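Local coordinates for protein probable glutathione reductase (PDB 4DNA) that probably reduces glutathione disulfide to glutathione at the expense of NADPH, working as a homodimer with one FAD bound per subunit, at residues Val141-Pro147 against Leu264-Asn269; Val290-Ser294 against Pro333-Asp337; Tyr302-Thr308 against Glu320-Phe324. All coordinates share one frame; numbering follows the deposited sequence.

Interaction 1. Residues Val141-Pro147 against Leu264-Asn269; sequences VGGHPSP and LGRMPN. With FAD (flavin-adenine dinucleotide), chain C.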
loop_
_atom_site.group_PDB
_atom_site.type_symbol
_atom_site.label_atom_id
_atom_site.label_comp_id
_atom_site.label_asym_id
_atom_site.label_seq_id
_atom_site.Cartn_x
_atom_site.Cartn_y
_atom_site.Cartn_z
ATOM N N VAL A 141 8.948 -26.950 -16.438
ATOM C CA VAL A 141 9.644 -27.780 -15.470
ATOM C C VAL A 141 10.296 -26.982 -14.327
ATOM O O VAL A 141 10.581 -27.531 -13.258
ATOM C CB VAL A 141 10.643 -28.677 -16.248
ATOM C CG1 VAL A 141 12.048 -28.636 -15.690
ATOM C CG2 VAL A 141 10.110 -30.092 -16.374
ATOM N N GLY A 142 10.519 -25.686 -14.553
ATOM C CA GLY A 142 11.198 -24.834 -13.581
ATOM C C GLY A 142 12.621 -25.268 -13.261
ATOM O O GLY A 142 13.130 -26.230 -13.840
ATOM N N GLY A 143 13.257 -24.555 -12.330
ATOM C CA GLY A 143 14.609 -24.865 -11.872
ATOM C C GLY A 143 14.646 -25.384 -10.447
ATOM O O GLY A 143 13.645 -25.877 -9.939
ATOM N N HIS A 144 15.808 -25.264 -9.809
ATOM C CA HIS A 144 16.047 -25.733 -8.443
ATOM C C HIS A 144 17.213 -24.972 -7.893
ATOM O O HIS A 144 17.982 -24.404 -8.669
ATOM C CB HIS A 144 16.346 -27.229 -8.414
ATOM C CG HIS A 144 17.533 -27.639 -9.262
ATOM N ND1 HIS A 144 18.804 -27.344 -8.926
ATOM C CD2 HIS A 144 17.602 -28.347 -10.461
ATOM C CE1 HIS A 144 19.638 -27.833 -9.860
ATOM N NE2 HIS A 144 18.900 -28.443 -10.800
ATOM N N PRO A 145 17.388 -24.949 -6.554
ATOM C CA PRO A 145 18.512 -24.165 -6.040
ATOM C C PRO A 145 19.819 -24.776 -6.499
ATOM O O PRO A 145 19.909 -25.992 -6.638
ATOM C CB PRO A 145 18.377 -24.292 -4.522
ATOM C CG PRO A 145 16.964 -24.731 -4.288
ATOM C CD PRO A 145 16.620 -25.584 -5.470
ATOM N N SER A 146 20.809 -23.928 -6.755
ATOM C CA SER A 146 22.116 -24.381 -7.217
ATOM C C SER A 146 22.832 -25.232 -6.171
ATOM O O SER A 146 22.988 -24.808 -5.027
ATOM C CB SER A 146 23.004 -23.191 -7.597
ATOM O OG SER A 146 22.392 -22.390 -8.593
ATOM N N PRO A 147 23.250 -26.448 -6.553
ATOM C CA PRO A 147 24.206 -27.128 -5.702
ATOM C C PRO A 147 25.586 -26.606 -6.075
ATOM O O PRO A 147 25.863 -26.344 -7.260
ATOM C CB PRO A 147 24.058 -28.605 -6.092
ATOM C CG PRO A 147 23.093 -28.654 -7.250
ATOM C CD PRO A 147 22.916 -27.247 -7.743
ATOM N N LEU A 264 22.604 -18.534 -3.507
ATOM C CA LEU A 264 23.246 -17.904 -4.665
ATOM C C LEU A 264 22.833 -18.574 -5.975
ATOM O O LEU A 264 23.558 -19.429 -6.502
ATOM C CB LEU A 264 24.770 -17.895 -4.531
ATOM C CG LEU A 264 25.395 -18.129 -3.164
ATOM C CD1 LEU A 264 25.621 -19.615 -2.959
ATOM C CD2 LEU A 264 26.710 -17.379 -3.075
ATOM N N GLY A 265 21.665 -18.187 -6.487
ATOM C CA GLY A 265 21.195 -18.662 -7.782
ATOM C C GLY A 265 20.396 -19.951 -7.777
ATOM O O GLY A 265 20.507 -20.778 -6.865
ATOM N N ARG A 266 19.580 -20.098 -8.818
ATOM C CA ARG A 266 18.825 -21.316 -9.099
ATOM C C ARG A 266 19.266 -21.861 -10.448
ATOM O O ARG A 266 19.901 -21.159 -11.219
ATOM C CB ARG A 266 17.325 -21.024 -9.094
ATOM C CG ARG A 266 16.784 -20.720 -7.704
ATOM C CD ARG A 266 15.299 -20.402 -7.704
ATOM N NE ARG A 266 14.436 -21.537 -8.061
ATOM C CZ ARG A 266 14.206 -22.587 -7.278
ATOM N NH1 ARG A 266 14.812 -22.664 -6.101
ATOM N NH2 ARG A 266 13.391 -23.568 -7.670
HETATM N N MSE A 267 18.943 -23.109 -10.740
HETATM C CA MSE A 267 19.350 -23.698 -11.989
HETATM C C MSE A 267 18.266 -24.484 -12.599
HETATM O O MSE A 267 17.380 -24.911 -11.875
HETATM C CB MSE A 267 20.436 -24.657 -11.660
HETATM C CG MSE A 267 21.743 -23.937 -11.856
HETATM SE SE MSE A 267 22.993 -25.226 -11.148
HETATM C CE MSE A 267 24.635 -24.162 -11.296
ATOM N N PRO A 268 18.278 -24.689 -13.902
ATOM C CA PRO A 268 17.104 -25.320 -14.495
ATOM C C PRO A 268 17.162 -26.836 -14.475
ATOM O O PRO A 268 18.223 -27.400 -14.690
ATOM C CB PRO A 268 17.104 -24.780 -15.935
ATOM C CG PRO A 268 18.109 -23.653 -15.951
ATOM C CD PRO A 268 19.124 -24.057 -14.924
ATOM N N ASN A 269 16.020 -27.475 -14.223
ATOM C CA ASN A 269 15.913 -28.933 -14.164
ATOM C C ASN A 269 15.968 -29.567 -15.529
ATOM O O ASN A 269 14.973 -30.126 -15.991
ATOM C CB ASN A 269 14.587 -29.355 -13.541
ATOM C CG ASN A 269 14.445 -28.921 -12.106
ATOM O OD1 ASN A 269 15.375 -29.073 -11.310
ATOM N ND2 ASN A 269 13.264 -28.385 -11.759
HETATM P PA FAD C . 7.839 -24.201 -10.934
HETATM O O1A FAD C . 9.314 -24.145 -10.577
HETATM O O2A FAD C . 6.793 -23.406 -10.184
HETATM O O5B FAD C . 7.358 -25.732 -10.904
HETATM C C5B FAD C . 7.588 -26.644 -11.987
HETATM C C4B FAD C . 7.257 -28.024 -11.440
HETATM O O4B FAD C . 7.713 -29.078 -12.287
HETATM C C3B FAD C . 7.927 -28.217 -10.093
HETATM O O3B FAD C . 6.910 -28.485 -9.117
HETATM C C2B FAD C . 8.885 -29.373 -10.305
HETATM O O2B FAD C . 8.984 -30.191 -9.140
HETATM C C1B FAD C . 8.274 -30.118 -11.482
HETATM N N9A FAD C . 9.252 -30.864 -12.308
HETATM C C8A FAD C . 10.533 -30.497 -12.505
HETATM N N7A FAD C . 11.188 -31.348 -13.331
HETATM C C5A FAD C . 10.300 -32.285 -13.682
HETATM C C6A FAD C . 10.361 -33.476 -14.544
HETATM N N6A FAD C . 11.541 -33.767 -15.144
HETATM N N1A FAD C . 9.231 -34.219 -14.680
HETATM C C2A FAD C . 8.083 -33.882 -14.042
HETATM N N3A FAD C . 7.963 -32.801 -13.236
HETATM C C4A FAD C . 9.022 -31.974 -13.018
HETATM N N1 FAD C . 8.201 -15.103 -7.731
HETATM C C2 FAD C . 7.417 -14.010 -7.588
HETATM O O2 FAD C . 6.815 -13.556 -8.585
HETATM N N3 FAD C . 7.271 -13.396 -6.399
HETATM C C4 FAD C . 7.886 -13.815 -5.275
HETATM O O4 FAD C . 7.711 -13.217 -4.185
HETATM C C4X FAD C . 8.770 -15.006 -5.359
HETATM N N5 FAD C . 9.419 -15.493 -4.279
HETATM C C5X FAD C . 10.212 -16.592 -4.400
HETATM C C6 FAD C . 10.884 -17.094 -3.285
HETATM C C7 FAD C . 11.710 -18.218 -3.400
HETATM C C7M FAD C . 12.411 -18.724 -2.165
HETATM C C8 FAD C . 11.865 -18.902 -4.723
HETATM C C8M FAD C . 12.727 -20.122 -4.907
HETATM C C9 FAD C . 11.200 -18.402 -5.834
HETATM C C9A FAD C . 10.385 -17.277 -5.724
HETATM N N10 FAD C . 9.713 -16.782 -6.860
HETATM C C10 FAD C . 8.892 -15.640 -6.698
HETATM C "C1'" FAD C . 9.887 -17.451 -8.162
HETATM C "C2'" FAD C . 8.718 -18.347 -8.546
HETATM O "O2'" FAD C . 8.486 -19.302 -7.506
HETATM C "C3'" FAD C . 8.988 -19.035 -9.885
HETATM O "O3'" FAD C . 9.409 -18.035 -10.821
HETATM C "C4'" FAD C . 7.765 -19.761 -10.447
HETATM O "O4'" FAD C . 7.433 -20.866 -9.596
HETATM C "C5'" FAD C . 8.028 -20.273 -11.853
HETATM O "O5'" FAD C . 7.287 -21.476 -12.046
HETATM P P FAD C . 7.563 -22.520 -13.249
HETATM O O1P FAD C . 6.332 -22.600 -14.131
HETATM O O2P FAD C . 8.916 -22.250 -13.862
HETATM O O3P FAD C . 7.652 -23.945 -12.513
#
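Asn269 and Val141 meet where a two-stranded antiparallel ribbon, strands 143-145 and 266-268, begins beside the adenosine half of FAD. This ribbon illustrates how pyridine nucleotide-disulfide oxidoreductases join two Rossmann-like domains: one strand leaves the FAD domain for the probable NADP domain, the other returns. Asn269 fastens the adenine end. Its ND2 donates to Val141 O at 3.2 Å, in the plane of its own amide but from above the carbonyl plane, and only weakly to Gly143 O. Its backbone N reaches Gly142 O on a lone pair (3.2 Å), while CB rests on CG1 of Val141, whose CG2 touches the adenine at N7A. Arg266 lays its guanidinium between His144 CA on one face and the flavin methyl C8M on the opposite face. Met267 N donates to His144 O at 2.6 Å, nearly along the C=O axis. The His144 side chain starts between its backbone N and carbonyl carbon (chi1 58°), which turns CE1 onto Met267 CB at 3.7 Å; ND1, with the acceptor in the ring plane, gives a straight bond (170°) to Pro145 O. Met267, a selenomethionine, runs out extended beyond CG past Ser146, and its SE ends 4.0 Å from CD of Pro147.

Interaction 2. Residues Val290-Ser294 against Pro333-Asp337; sequences VDAFS and PTSPD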
loop_
_atom_site.group_PDB
_atom_site.type_symbol
_atom_site.label_atom_id
_atom_site.label_comp_id
_atom_site.label_asym_id
_atom_site.label_seq_id
_atom_site.Cartn_x
_atom_site.Cartn_y
_atom_site.Cartn_z
ATOM N N VAL A 290 14.350 -20.495 -26.116
ATOM C CA VAL A 290 13.081 -20.254 -26.809
ATOM C C VAL A 290 13.070 -18.910 -27.533
ATOM O O VAL A 290 13.798 -17.982 -27.172
ATOM C CB VAL A 290 11.841 -20.317 -25.857
ATOM C CG1 VAL A 290 11.478 -21.752 -25.498
ATOM C CG2 VAL A 290 12.052 -19.449 -24.614
ATOM N N ASP A 291 12.222 -18.822 -28.552
ATOM C CA ASP A 291 11.872 -17.540 -29.131
ATOM C C ASP A 291 10.818 -16.861 -28.261
ATOM O O ASP A 291 10.499 -17.343 -27.188
ATOM C CB ASP A 291 11.397 -17.721 -30.572
ATOM C CG ASP A 291 10.108 -18.514 -30.686
ATOM O OD1 ASP A 291 9.427 -18.802 -29.667
ATOM O OD2 ASP A 291 9.765 -18.832 -31.840
ATOM N N ALA A 292 10.268 -15.754 -28.730
ATOM C CA ALA A 292 9.321 -14.962 -27.938
ATOM C C ALA A 292 7.916 -15.575 -27.808
ATOM O O ALA A 292 7.050 -14.981 -27.181
ATOM C CB ALA A 292 9.235 -13.551 -28.498
ATOM N N PHE A 293 7.705 -16.746 -28.413
ATOM C CA PHE A 293 6.422 -17.455 -28.351
ATOM C C PHE A 293 6.599 -18.829 -27.712
ATOM O O PHE A 293 5.796 -19.749 -27.944
ATOM C CB PHE A 293 5.810 -17.618 -29.741
ATOM C CG PHE A 293 5.781 -16.359 -30.541
ATOM C CD1 PHE A 293 6.863 -16.003 -31.338
ATOM C CD2 PHE A 293 4.672 -15.532 -30.515
ATOM C CE1 PHE A 293 6.841 -14.835 -32.085
ATOM C CE2 PHE A 293 4.640 -14.365 -31.259
ATOM C CZ PHE A 293 5.728 -14.014 -32.045
ATOM N N SER A 294 7.672 -18.959 -26.929
ATOM C CA SER A 294 7.955 -20.151 -26.123
ATOM C C SER A 294 8.274 -21.424 -26.932
ATOM O O SER A 294 8.268 -22.526 -26.403
ATOM C CB SER A 294 6.824 -20.389 -25.101
ATOM O OG SER A 294 6.491 -19.200 -24.380
ATOM N N PRO A 333 -1.215 -14.832 -32.600
ATOM C CA PRO A 333 0.176 -14.903 -32.168
ATOM C C PRO A 333 0.586 -13.622 -31.502
ATOM O O PRO A 333 0.591 -12.565 -32.110
ATOM C CB PRO A 333 0.945 -15.072 -33.473
ATOM C CG PRO A 333 -0.059 -15.550 -34.457
ATOM C CD PRO A 333 -1.338 -14.890 -34.056
ATOM N N THR A 334 0.947 -13.737 -30.238
ATOM C CA THR A 334 1.340 -12.595 -29.459
ATOM C C THR A 334 2.460 -13.044 -28.554
ATOM O O THR A 334 2.531 -14.200 -28.199
ATOM C CB THR A 334 0.158 -12.101 -28.631
ATOM O OG1 THR A 334 -0.471 -13.220 -28.026
ATOM C CG2 THR A 334 -0.853 -11.441 -29.521
ATOM N N SER A 335 3.312 -12.087 -28.142
ATOM C CA SER A 335 4.467 -12.463 -27.359
ATOM C C SER A 335 4.412 -11.888 -25.963
ATOM O O SER A 335 4.068 -10.737 -25.770
ATOM C CB SER A 335 5.740 -11.987 -28.036
ATOM O OG SER A 335 6.865 -12.299 -27.238
ATOM N N PRO A 336 4.762 -12.761 -25.021
ATOM C CA PRO A 336 4.845 -12.353 -23.628
ATOM C C PRO A 336 5.929 -11.323 -23.416
ATOM O O PRO A 336 5.793 -10.422 -22.596
ATOM C CB PRO A 336 5.204 -13.646 -22.917
ATOM C CG PRO A 336 5.848 -14.501 -23.947
ATOM C CD PRO A 336 5.655 -13.891 -25.301
ATOM N N ASP A 337 7.020 -11.443 -24.146
ATOM C CA ASP A 337 8.209 -10.721 -23.762
ATOM C C ASP A 337 7.799 -9.281 -23.600
ATOM O O ASP A 337 7.030 -8.751 -24.385
ATOM C CB ASP A 337 9.279 -10.844 -24.831
ATOM C CG ASP A 337 10.157 -9.635 -24.901
ATOM O OD1 ASP A 337 11.038 -9.498 -24.029
ATOM O OD2 ASP A 337 9.969 -8.820 -25.824
#
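Pro333 meets Phe293 at the start of a small surface contact between two loops, an example of how a tight turn can be pinned from outside by a chain that has no regular structure of its own. CB of Pro333 lies 4.4 Å from CE2 of Phe293, a loose apolar touch at one end of the ring. Thr334 contributes backbone: its N sits at the edge of the Phe293 ring, in the ring plane, while its O approaches CD2 obliquely at 3.4 Å. Ser335 then brings its CB over a face of the same ring, 4.2 Å from CE2, so the aromatic group follows three consecutive residues of the 333-337 segment. The Ser335 hydroxyl extends opposite the backbone N (chi1 177°), and in that position OG donates to Ala292 O at 2.7 Å, although the placing of that carbonyl is less certain. Pro336 comes next and lies on helix 314-329 at His319, Glu320 and Cys323. Asp337 N then donates back to Ser335 OG at 3.2 Å, which makes an ST turn, so the hydroxyl probably acts as donor and acceptor at once. The segment opposite is a type I turn from Asp291 to Ser294, closed by Ser294 N to Asp291 O and reinforced by an Asx turn in which Phe293 N donates to Asp291 OD1 at 3.0 Å, from above the carboxylate plane. Phe293 leans on Thr327 of the helix that carries Pro336. The turn also joins strand 301-303, where Ser294 pairs with Ala303 through the backbone and packs on Tyr302.

Interaction 3. Residues Tyr302-Thr308 against Glu320-Phe324; sequences YALGDVT and EAMCF. With FAD (flavin-adenine dinucleotide), chain C.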
loop_
_atom_site.group_PDB
_atom_site.type_symbol
_atom_site.label_atom_id
_atom_site.label_comp_id
_atom_site.label_asym_id
_atom_site.label_seq_id
_atom_site.Cartn_x
_atom_site.Cartn_y
_atom_site.Cartn_z
ATOM N N TYR A 302 7.059 -26.730 -26.701
ATOM C CA TYR A 302 7.259 -25.412 -26.094
ATOM C C TYR A 302 7.870 -25.493 -24.702
ATOM O O TYR A 302 7.729 -26.501 -23.993
ATOM C CB TYR A 302 5.941 -24.673 -25.956
ATOM C CG TYR A 302 5.214 -24.382 -27.239
ATOM C CD1 TYR A 302 4.512 -25.389 -27.917
ATOM C CD2 TYR A 302 5.168 -23.086 -27.744
ATOM C CE1 TYR A 302 3.811 -25.113 -29.078
ATOM C CE2 TYR A 302 4.470 -22.800 -28.907
ATOM C CZ TYR A 302 3.792 -23.812 -29.570
ATOM O OH TYR A 302 3.094 -23.521 -30.724
ATOM N N ALA A 303 8.529 -24.402 -24.322
ATOM C CA ALA A 303 9.109 -24.240 -22.995
ATOM C C ALA A 303 8.742 -22.873 -22.408
ATOM O O ALA A 303 8.763 -21.866 -23.111
ATOM C CB ALA A 303 10.618 -24.404 -23.057
ATOM N N LEU A 304 8.408 -22.847 -21.117
ATOM C CA LEU A 304 8.013 -21.622 -20.424
ATOM C C LEU A 304 8.241 -21.766 -18.923
ATOM O O LEU A 304 8.308 -22.880 -18.400
ATOM C CB LEU A 304 6.549 -21.261 -20.733
ATOM C CG LEU A 304 5.462 -22.327 -20.556
ATOM C CD1 LEU A 304 4.843 -22.195 -19.180
ATOM C CD2 LEU A 304 4.387 -22.224 -21.625
ATOM N N GLY A 305 8.362 -20.637 -18.232
ATOM C CA GLY A 305 8.648 -20.652 -16.804
ATOM C C GLY A 305 10.126 -20.460 -16.526
ATOM O O GLY A 305 10.885 -20.031 -17.410
ATOM N N ASP A 306 10.533 -20.785 -15.297
ATOM C CA ASP A 306 11.897 -20.544 -14.828
ATOM C C ASP A 306 12.937 -21.372 -15.570
ATOM O O ASP A 306 14.124 -21.048 -15.535
ATOM C CB ASP A 306 12.003 -20.772 -13.326
ATOM C CG ASP A 306 11.387 -19.644 -12.526
ATOM O OD1 ASP A 306 10.718 -18.764 -13.134
ATOM O OD2 ASP A 306 11.567 -19.634 -11.283
ATOM N N VAL A 307 12.480 -22.423 -16.250
ATOM C CA VAL A 307 13.341 -23.254 -17.082
ATOM C C VAL A 307 13.945 -22.500 -18.281
ATOM O O VAL A 307 14.919 -22.967 -18.878
ATOM C CB VAL A 307 12.600 -24.534 -17.563
ATOM C CG1 VAL A 307 11.479 -24.199 -18.538
ATOM C CG2 VAL A 307 13.578 -25.531 -18.175
ATOM N N THR A 308 13.379 -21.335 -18.614
ATOM C CA THR A 308 13.671 -20.662 -19.890
ATOM C C THR A 308 14.661 -19.516 -19.842
ATOM O O THR A 308 14.766 -18.757 -20.809
ATOM C CB THR A 308 12.402 -20.134 -20.605
ATOM O OG1 THR A 308 11.818 -19.059 -19.853
ATOM C CG2 THR A 308 11.402 -21.233 -20.798
ATOM N N GLU A 320 3.370 -16.013 -19.816
ATOM C CA GLU A 320 3.923 -16.873 -20.865
ATOM C C GLU A 320 2.964 -17.993 -21.278
ATOM O O GLU A 320 2.854 -18.309 -22.465
ATOM C CB GLU A 320 5.241 -17.488 -20.410
ATOM C CG GLU A 320 6.407 -16.518 -20.353
ATOM C CD GLU A 320 7.644 -17.134 -19.716
ATOM O OE1 GLU A 320 7.552 -18.289 -19.239
ATOM O OE2 GLU A 320 8.709 -16.469 -19.692
ATOM N N ALA A 321 2.280 -18.568 -20.291
ATOM C CA ALA A 321 1.386 -19.693 -20.489
ATOM C C ALA A 321 0.081 -19.314 -21.179
ATOM O O ALA A 321 -0.495 -20.109 -21.926
ATOM C CB ALA A 321 1.101 -20.365 -19.158
HETATM N N MSE A 322 -0.382 -18.101 -20.913
HETATM C CA MSE A 322 -1.570 -17.577 -21.564
HETATM C C MSE A 322 -1.201 -17.238 -22.968
HETATM O O MSE A 322 -1.883 -17.635 -23.902
HETATM C CB MSE A 322 -2.075 -16.335 -20.868
HETATM C CG MSE A 322 -2.509 -16.682 -19.454
HETATM SE SE MSE A 322 -3.442 -15.128 -18.669
HETATM C CE MSE A 322 -2.013 -13.744 -18.787
ATOM N N CYS A 323 -0.107 -16.516 -23.140
ATOM C CA CYS A 323 0.393 -16.253 -24.481
ATOM C C CYS A 323 0.584 -17.522 -25.294
ATOM O O CYS A 323 0.349 -17.518 -26.500
ATOM C CB CYS A 323 1.659 -15.410 -24.442
ATOM S SG CYS A 323 1.226 -13.718 -24.022
ATOM N N PHE A 324 0.980 -18.607 -24.635
ATOM C CA PHE A 324 1.048 -19.895 -25.304
ATOM C C PHE A 324 -0.340 -20.388 -25.766
ATOM O O PHE A 324 -0.517 -20.707 -26.941
ATOM C CB PHE A 324 1.730 -20.964 -24.444
ATOM C CG PHE A 324 1.353 -22.363 -24.845
ATOM C CD1 PHE A 324 1.816 -22.907 -26.033
ATOM C CD2 PHE A 324 0.475 -23.112 -24.068
ATOM C CE1 PHE A 324 1.440 -24.177 -26.423
ATOM C CE2 PHE A 324 0.094 -24.390 -24.456
ATOM C CZ PHE A 324 0.579 -24.922 -25.633
HETATM P PA FAD C . 7.839 -24.201 -10.934
HETATM O O1A FAD C . 9.314 -24.145 -10.577
HETATM O O2A FAD C . 6.793 -23.406 -10.184
HETATM O O5B FAD C . 7.358 -25.732 -10.904
HETATM C C5B FAD C . 7.588 -26.644 -11.987
HETATM C C4B FAD C . 7.257 -28.024 -11.440
HETATM O O4B FAD C . 7.713 -29.078 -12.287
HETATM C C3B FAD C . 7.927 -28.217 -10.093
HETATM O O3B FAD C . 6.910 -28.485 -9.117
HETATM C C2B FAD C . 8.885 -29.373 -10.305
HETATM O O2B FAD C . 8.984 -30.191 -9.140
HETATM C C1B FAD C . 8.274 -30.118 -11.482
HETATM N N9A FAD C . 9.252 -30.864 -12.308
HETATM C C8A FAD C . 10.533 -30.497 -12.505
HETATM N N7A FAD C . 11.188 -31.348 -13.331
HETATM C C5A FAD C . 10.300 -32.285 -13.682
HETATM C C6A FAD C . 10.361 -33.476 -14.544
HETATM N N6A FAD C . 11.541 -33.767 -15.144
HETATM N N1A FAD C . 9.231 -34.219 -14.680
HETATM C C2A FAD C . 8.083 -33.882 -14.042
HETATM N N3A FAD C . 7.963 -32.801 -13.236
HETATM C C4A FAD C . 9.022 -31.974 -13.018
HETATM N N1 FAD C . 8.201 -15.103 -7.731
HETATM C C2 FAD C . 7.417 -14.010 -7.588
HETATM O O2 FAD C . 6.815 -13.556 -8.585
HETATM N N3 FAD C . 7.271 -13.396 -6.399
HETATM C C4 FAD C . 7.886 -13.815 -5.275
HETATM O O4 FAD C . 7.711 -13.217 -4.185
HETATM C C4X FAD C . 8.770 -15.006 -5.359
HETATM N N5 FAD C . 9.419 -15.493 -4.279
HETATM C C5X FAD C . 10.212 -16.592 -4.400
HETATM C C6 FAD C . 10.884 -17.094 -3.285
HETATM C C7 FAD C . 11.710 -18.218 -3.400
HETATM C C7M FAD C . 12.411 -18.724 -2.165
HETATM C C8 FAD C . 11.865 -18.902 -4.723
HETATM C C8M FAD C . 12.727 -20.122 -4.907
HETATM C C9 FAD C . 11.200 -18.402 -5.834
HETATM C C9A FAD C . 10.385 -17.277 -5.724
HETATM N N10 FAD C . 9.713 -16.782 -6.860
HETATM C C10 FAD C . 8.892 -15.640 -6.698
HETATM C "C1'" FAD C . 9.887 -17.451 -8.162
HETATM C "C2'" FAD C . 8.718 -18.347 -8.546
HETATM O "O2'" FAD C . 8.486 -19.302 -7.506
HETATM C "C3'" FAD C . 8.988 -19.035 -9.885
HETATM O "O3'" FAD C . 9.409 -18.035 -10.821
HETATM C "C4'" FAD C . 7.765 -19.761 -10.447
HETATM O "O4'" FAD C . 7.433 -20.866 -9.596
HETATM C "C5'" FAD C . 8.028 -20.273 -11.853
HETATM O "O5'" FAD C . 7.287 -21.476 -12.046
HETATM P P FAD C . 7.563 -22.520 -13.249
HETATM O O1P FAD C . 6.332 -22.600 -14.131
HETATM O O2P FAD C . 8.916 -22.250 -13.862
HETATM O O3P FAD C . 7.652 -23.945 -12.513
#
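Gly305 O is gripped twice by Thr308, through N and through OG1 at 2.8 Å, while the N-H of the same glycine crosses to Glu320, meeting OE1 at 2.7 Å nearly along its C-O axis. This is the Gly-Asp motif of the Rossmann-like FAD domain, the turn that follows strand 301-303 and is backed by helix 314-329. Held from behind, the turn presents Asp306 N to FAD O2P at 2.6 Å, with the ribityl O3' beside the Asp306 carboxylate. The other Glu320 oxygen, OE2, makes a salt bridge with Arg310, which probably helps to balance its buried charge. Leu304 sits over the helix: CD1 approaches Ala321 CB, and CD2 comes within 4.1 Å of Phe324 CB. Farther back along the strand, Tyr302 and Phe324 form an edge-to-face pair with centroids 4.8 Å apart and planes at 64°, and the Tyr302 hydroxyl bonds to Glu328. With an alanine at Tyr302, the Phe324 edge would probably lose the face it abuts and Glu328 its hydroxyl partner. The Phe324 side chain leaves opposite its backbone N (chi1 158°), which sets CE1 3.6 Å above the centre of the Tyr302 ring.

Overall arrangement
Two of the three contacts touch the cofactor and the third lies behind them. Interactions 1 and 3, although their centres are 16 Å apart, meet directly: Gly142 N packs on Val307 CB at 3.8 Å, and Asp306 CB lies against Gly142 and Gly143. Together they approach the adenosine, pyrophosphate and ribityl parts of the cofactor and a methyl of the flavin. Interaction 2, centre to centre about 8 Å from interaction 3, joins it through a probable hydrogen bond between Ser294 O and Ala303 N at 2.8 Å; the side chain of Pro336 remains about 13 Å from FAD. Interactions 1 and 2 do not touch, their nearest atoms being about 11 Å apart.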